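Local coordinates for hypothetical UPF0204 protein AF0625 (Archaeoglobus fulgidus, PDB 1YQE) that probably removes D-amino acids from mischarged tRNAs as a zinc-dependent D-aminoacyl-tRNA deacylase, so that the tRNA is recycled, at residues A[25-30]-A[173-178]; A[33-38]-A[66-71]. All coordinates share one frame; numbering follows the deposited sequence.

Contact 1: residues A[25-30]-A[173-178]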
loop_
_atom_site.group_PDB
_atom_site.type_symbol
_atom_site.label_atom_id
_atom_site.label_comp_id
_atom_site.label_asym_id
_atom_site.label_seq_id
_atom_site.Cartn_x
_atom_site.Cartn_y
_atom_site.Cartn_z
ATOM N N LEU A 25 -19.590 -1.801 -4.616
ATOM C CA LEU A 25 -20.819 -2.576 -4.488
ATOM C C LEU A 25 -21.621 -2.712 -5.781
ATOM O O LEU A 25 -22.465 -3.597 -5.893
ATOM C CB LEU A 25 -21.707 -1.960 -3.406
ATOM C CG LEU A 25 -21.233 -2.132 -1.962
ATOM C CD1 LEU A 25 -22.048 -1.228 -1.039
ATOM C CD2 LEU A 25 -21.363 -3.597 -1.557
ATOM N N THR A 26 -21.369 -1.840 -6.752
ATOM C CA THR A 26 -22.095 -1.909 -8.017
ATOM C C THR A 26 -21.370 -2.766 -9.049
ATOM O O THR A 26 -21.916 -3.065 -10.113
ATOM C CB THR A 26 -22.307 -0.513 -8.620
ATOM O OG1 THR A 26 -21.036 0.063 -8.940
ATOM C CG2 THR A 26 -23.030 0.386 -7.634
ATOM N N PHE A 27 -20.148 -3.171 -8.723
ATOM C CA PHE A 27 -19.334 -3.975 -9.631
ATOM C C PHE A 27 -19.679 -5.457 -9.655
ATOM O O PHE A 27 -19.199 -6.194 -10.514
ATOM C CB PHE A 27 -17.854 -3.807 -9.284
ATOM C CG PHE A 27 -17.345 -2.400 -9.448
ATOM C CD1 PHE A 27 -16.092 -2.044 -8.966
ATOM C CD2 PHE A 27 -18.112 -1.434 -10.094
ATOM C CE1 PHE A 27 -15.609 -0.751 -9.124
ATOM C CE2 PHE A 27 -17.636 -0.136 -10.257
ATOM C CZ PHE A 27 -16.384 0.206 -9.772
ATOM N N ALA A 28 -20.507 -5.896 -8.715
ATOM C CA ALA A 28 -20.900 -7.299 -8.649
ATOM C C ALA A 28 -22.169 -7.474 -7.821
ATOM O O ALA A 28 -22.636 -6.537 -7.176
ATOM C CB ALA A 28 -19.771 -8.131 -8.052
ATOM N N ASP A 29 -22.720 -8.683 -7.847
ATOM C CA ASP A 29 -23.933 -8.992 -7.102
ATOM C C ASP A 29 -23.540 -9.357 -5.677
ATOM O O ASP A 29 -23.131 -10.483 -5.408
ATOM C CB ASP A 29 -24.665 -10.163 -7.763
ATOM C CG ASP A 29 -26.063 -10.371 -7.205
ATOM O OD1 ASP A 29 -26.715 -11.363 -7.600
ATOM O OD2 ASP A 29 -26.514 -9.545 -6.381
ATOM N N PHE A 30 -23.661 -8.400 -4.763
ATOM C CA PHE A 30 -23.290 -8.645 -3.377
ATOM C C PHE A 30 -24.451 -8.991 -2.457
ATOM O O PHE A 30 -25.599 -8.650 -2.722
ATOM C CB PHE A 30 -22.544 -7.438 -2.794
ATOM C CG PHE A 30 -21.135 -7.287 -3.300
ATOM C CD1 PHE A 30 -20.875 -6.633 -4.501
ATOM C CD2 PHE A 30 -20.067 -7.808 -2.572
ATOM C CE1 PHE A 30 -19.572 -6.496 -4.974
ATOM C CE2 PHE A 30 -18.757 -7.679 -3.034
ATOM C CZ PHE A 30 -18.509 -7.020 -4.239
ATOM N N VAL A 173 -10.997 5.351 -7.922
ATOM C CA VAL A 173 -10.235 4.429 -7.088
ATOM C C VAL A 173 -10.864 3.037 -7.141
ATOM O O VAL A 173 -10.159 2.032 -7.254
ATOM C CB VAL A 173 -10.205 4.888 -5.612
ATOM C CG1 VAL A 173 -9.699 3.744 -4.715
ATOM C CG2 VAL A 173 -9.305 6.102 -5.468
ATOM N N ALA A 174 -12.192 2.989 -7.060
ATOM C CA ALA A 174 -12.909 1.719 -7.096
ATOM C C ALA A 174 -12.635 0.975 -8.397
ATOM O O ALA A 174 -12.423 -0.235 -8.389
ATOM C CB ALA A 174 -14.405 1.948 -6.925
ATOM N N GLU A 175 -12.640 1.695 -9.514
ATOM C CA GLU A 175 -12.381 1.070 -10.808
ATOM C C GLU A 175 -10.956 0.538 -10.874
ATOM O O GLU A 175 -10.722 -0.560 -11.383
ATOM C CB GLU A 175 -12.595 2.063 -11.953
ATOM C CG GLU A 175 -14.047 2.255 -12.357
ATOM C CD GLU A 175 -14.190 3.100 -13.609
ATOM O OE1 GLU A 175 -13.381 2.924 -14.544
ATOM O OE2 GLU A 175 -15.119 3.930 -13.666
ATOM N N ALA A 176 -10.006 1.319 -10.368
ATOM C CA ALA A 176 -8.614 0.894 -10.382
ATOM C C ALA A 176 -8.463 -0.349 -9.511
ATOM O O ALA A 176 -7.724 -1.265 -9.862
ATOM C CB ALA A 176 -7.706 2.020 -9.890
ATOM N N MET A 177 -9.175 -0.387 -8.386
ATOM C CA MET A 177 -9.115 -1.548 -7.505
ATOM C C MET A 177 -9.664 -2.787 -8.204
ATOM O O MET A 177 -9.087 -3.868 -8.101
ATOM C CB MET A 177 -9.923 -1.318 -6.229
ATOM C CG MET A 177 -9.327 -0.337 -5.246
ATOM S SD MET A 177 -10.338 -0.306 -3.744
ATOM C CE MET A 177 -9.342 -1.247 -2.644
ATOM N N LEU A 178 -10.785 -2.639 -8.903
ATOM C CA LEU A 178 -11.370 -3.780 -9.594
ATOM C C LEU A 178 -10.392 -4.333 -10.626
ATOM O O LEU A 178 -10.270 -5.545 -10.772
ATOM C CB LEU A 178 -12.689 -3.392 -10.272
ATOM C CG LEU A 178 -13.463 -4.542 -10.931
ATOM C CD1 LEU A 178 -13.713 -5.655 -9.918
ATOM C CD2 LEU A 178 -14.784 -4.020 -11.481
#
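Phe27 faces Leu178 where the loop 25-30 passes helix 167-182, and their CA atoms, 8.0 Å apart, are the nearest pair of the two backbones. No hydrogen bond joins the segments. Within 25-30, Phe27 alone touches the helix, chiefly with its ring. Its CG lies anti to its own carbonyl carbon (chi1 -63°), which sends the ring outward to the helix. The ring's edge points at the backbone of Ala174 and Glu175. Its CE1 is 3.3 Å from Ala174 O, which lies near the ring plane. That oxygen already accepts the helical bond from Leu178 N at 3.0 Å. The same CE1 touches Ala174 CB at 3.7 Å. On the inner part of the ring, Leu178 CD2 comes obliquely to within 3.5 Å of Phe27 CD1. Glu175 adds its backbone N at the ring edge and, from its side chain, CG, 4.0 Å from Phe27 CZ. Its carboxylate turns to salt bridges with Arg127 and Arg130. Ala174 also packs on Asn23 and Leu24 of helix 15-24. An alanine in place of Phe27 would probably strip the aromatic contact from Ala174 and from the CD2 branch of Leu178, opening a gap between loop and helix. The contact joins the loop after helix 15-24 to helix 167-182 mainly by apolar touch, and the ring's C-H edge toward a carbonyl oxygen is at most weakly favourable.

Contact 2: residues A[33-38]-A[66-71]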
loop_
_atom_site.group_PDB
_atom_site.type_symbol
_atom_site.label_atom_id
_atom_site.label_comp_id
_atom_site.label_asym_id
_atom_site.label_seq_id
_atom_site.Cartn_x
_atom_site.Cartn_y
_atom_site.Cartn_z
ATOM N N LYS A 33 -23.913 -9.521 5.025
ATOM C CA LYS A 33 -24.045 -10.404 6.177
ATOM C C LYS A 33 -23.325 -9.750 7.342
ATOM O O LYS A 33 -22.195 -9.290 7.203
ATOM C CB LYS A 33 -23.412 -11.769 5.902
ATOM C CG LYS A 33 -24.168 -12.636 4.914
ATOM C CD LYS A 33 -23.550 -14.025 4.847
ATOM C CE LYS A 33 -24.324 -14.942 3.914
ATOM N NZ LYS A 33 -23.751 -16.317 3.906
ATOM N N ASP A 34 -23.986 -9.701 8.491
ATOM C CA ASP A 34 -23.387 -9.102 9.673
ATOM C C ASP A 34 -22.984 -10.183 10.659
ATOM O O ASP A 34 -23.826 -10.748 11.351
ATOM C CB ASP A 34 -24.368 -8.134 10.336
ATOM C CG ASP A 34 -24.690 -6.940 9.459
ATOM O OD1 ASP A 34 -25.483 -6.079 9.894
ATOM O OD2 ASP A 34 -24.149 -6.858 8.335
ATOM N N VAL A 35 -21.691 -10.482 10.702
ATOM C CA VAL A 35 -21.163 -11.484 11.618
ATOM C C VAL A 35 -20.172 -10.788 12.534
ATOM O O VAL A 35 -19.441 -9.894 12.102
ATOM C CB VAL A 35 -20.434 -12.620 10.871
ATOM C CG1 VAL A 35 -21.397 -13.328 9.935
ATOM C CG2 VAL A 35 -19.252 -12.060 10.100
ATOM N N GLY A 36 -20.152 -11.194 13.798
ATOM C CA GLY A 36 -19.245 -10.576 14.744
ATOM C C GLY A 36 -19.365 -9.065 14.717
ATOM O O GLY A 36 -20.465 -8.519 14.626
ATOM N N GLU A 37 -18.226 -8.388 14.780
ATOM C CA GLU A 37 -18.190 -6.931 14.775
ATOM C C GLU A 37 -18.175 -6.332 13.370
ATOM O O GLU A 37 -18.102 -5.112 13.221
ATOM C CB GLU A 37 -16.949 -6.451 15.531
ATOM C CG GLU A 37 -15.653 -7.070 15.016
ATOM C CD GLU A 37 -14.412 -6.460 15.643
ATOM O OE1 GLU A 37 -14.178 -5.250 15.438
ATOM O OE2 GLU A 37 -13.673 -7.189 16.340
ATOM N N PHE A 38 -18.262 -7.174 12.345
ATOM C CA PHE A 38 -18.210 -6.679 10.972
ATOM C C PHE A 38 -19.475 -6.792 10.133
ATOM O O PHE A 38 -20.425 -7.504 10.469
ATOM C CB PHE A 38 -17.089 -7.382 10.194
ATOM C CG PHE A 38 -15.793 -7.480 10.940
ATOM C CD1 PHE A 38 -15.491 -8.616 11.687
ATOM C CD2 PHE A 38 -14.867 -6.442 10.893
ATOM C CE1 PHE A 38 -14.284 -8.718 12.375
ATOM C CE2 PHE A 38 -13.658 -6.535 11.579
ATOM C CZ PHE A 38 -13.366 -7.675 12.320
ATOM N N ALA A 66 -10.635 -13.440 9.106
ATOM C CA ALA A 66 -10.385 -14.775 8.562
ATOM C C ALA A 66 -11.207 -15.868 9.239
ATOM O O ALA A 66 -11.189 -17.024 8.818
ATOM C CB ALA A 66 -8.907 -15.106 8.651
ATOM N N LYS A 67 -11.920 -15.504 10.297
ATOM C CA LYS A 67 -12.755 -16.465 10.997
ATOM C C LYS A 67 -14.038 -16.693 10.200
ATOM O O LYS A 67 -14.634 -17.767 10.257
ATOM C CB LYS A 67 -13.103 -15.938 12.391
ATOM C CG LYS A 67 -14.099 -16.791 13.164
ATOM C CD LYS A 67 -14.443 -16.144 14.500
ATOM C CE LYS A 67 -15.612 -16.839 15.183
ATOM N NZ LYS A 67 -15.999 -16.136 16.449
ATOM N N TYR A 68 -14.445 -15.682 9.438
ATOM C CA TYR A 68 -15.676 -15.762 8.669
ATOM C C TYR A 68 -15.513 -15.973 7.165
ATOM O O TYR A 68 -16.441 -16.449 6.503
ATOM C CB TYR A 68 -16.511 -14.508 8.922
ATOM C CG TYR A 68 -16.575 -14.122 10.381
ATOM C CD1 TYR A 68 -15.806 -13.068 10.879
ATOM C CD2 TYR A 68 -17.402 -14.810 11.267
ATOM C CE1 TYR A 68 -15.865 -12.706 12.227
ATOM C CE2 TYR A 68 -17.466 -14.460 12.614
ATOM C CZ TYR A 68 -16.698 -13.407 13.087
ATOM O OH TYR A 68 -16.773 -13.050 14.416
ATOM N N ILE A 69 -14.350 -15.613 6.628
ATOM C CA ILE A 69 -14.091 -15.783 5.197
ATOM C C ILE A 69 -12.623 -15.997 4.878
ATOM O O ILE A 69 -11.744 -15.603 5.640
ATOM C CB ILE A 69 -14.557 -14.558 4.373
ATOM C CG1 ILE A 69 -14.088 -13.265 5.048
ATOM C CG2 ILE A 69 -16.062 -14.595 4.190
ATOM C CD1 ILE A 69 -14.255 -12.024 4.178
ATOM N N ASP A 70 -12.372 -16.627 3.736
ATOM C CA ASP A 70 -11.015 -16.882 3.268
ATOM C C ASP A 70 -10.654 -15.824 2.235
ATOM O O ASP A 70 -11.436 -15.543 1.322
ATOM C CB ASP A 70 -10.921 -18.251 2.603
ATOM C CG ASP A 70 -10.869 -19.384 3.595
ATOM O OD1 ASP A 70 -11.112 -19.156 4.799
ATOM O OD2 ASP A 70 -10.587 -20.515 3.151
ATOM N N PHE A 71 -9.472 -15.240 2.382
ATOM C CA PHE A 71 -9.003 -14.225 1.447
ATOM C C PHE A 71 -7.478 -14.234 1.426
ATOM O O PHE A 71 -6.838 -14.467 2.450
ATOM C CB PHE A 71 -9.560 -12.848 1.839
ATOM C CG PHE A 71 -9.343 -12.489 3.280
ATOM C CD1 PHE A 71 -8.188 -11.815 3.677
ATOM C CD2 PHE A 71 -10.289 -12.828 4.242
ATOM C CE1 PHE A 71 -7.980 -11.481 5.015
ATOM C CE2 PHE A 71 -10.093 -12.501 5.584
ATOM C CZ PHE A 71 -8.932 -11.822 5.969
HETATM O O HOH W 1 -16.256 -10.266 15.339
#
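Tyr68 lays one face of its ring against Val35, and these two residues account for most of the buried surface. Val35 CG2 sits 3.5 Å from the ring centroid, 18° off the normal, as a CH-pi contact. With CG1 anti to the carbonyl carbon (chi1 -61°), CG2 falls between that carbon and the backbone N and reaches the ring. The opposite face of the Tyr68 ring is covered by Lys67 CG. Phe38 approaches obliquely, on Val35's side of the ring plane but beyond the rim, with CD1 4.1 Å from Tyr68 CE1, which lies at the Phe38 ring edge. Val35 to Phe38 form a type II' turn, closed by Phe38 N to Val35 O at 3.0 Å, in the beta hairpin of strands 31-35 and 38-42. At its second position Gly36 has positive phi, and its CA lies 3.5 Å from Tyr68 OH. A CB here would clash with that hydroxyl. One water joins Tyr68 OH, at 3.0 Å, to Glu37 N, which donates to it at 2.8 Å. Leu40 also touches both Val35 and Tyr68. The loop after helix 61-65 meets the hairpin through an apolar ring face, while the phenol oxygen reaches the turn backbone through water.

Overall arrangement
Both contacts lie toward the periphery of the chain, about 18 and 22 Å from its centre, and both are partly buried. Their centres are 19 Å apart. They are linked by sequence: 25-30 leads into strand 31-35, whose far end enters the hairpin of 33-38. Strand 31-35 is an outermost strand of the mixed sheet; contact 1 lies near its start, contact 2 at its end. Contact 1 ties the approach to this strand to a distant helix, 143 residues away. Contact 2, more local, joins loop to hairpin. In each an aromatic ring does most of the work, its edge toward the helix backbone in contact 1, its face in contact 2. Only contact 2 has a bridging water.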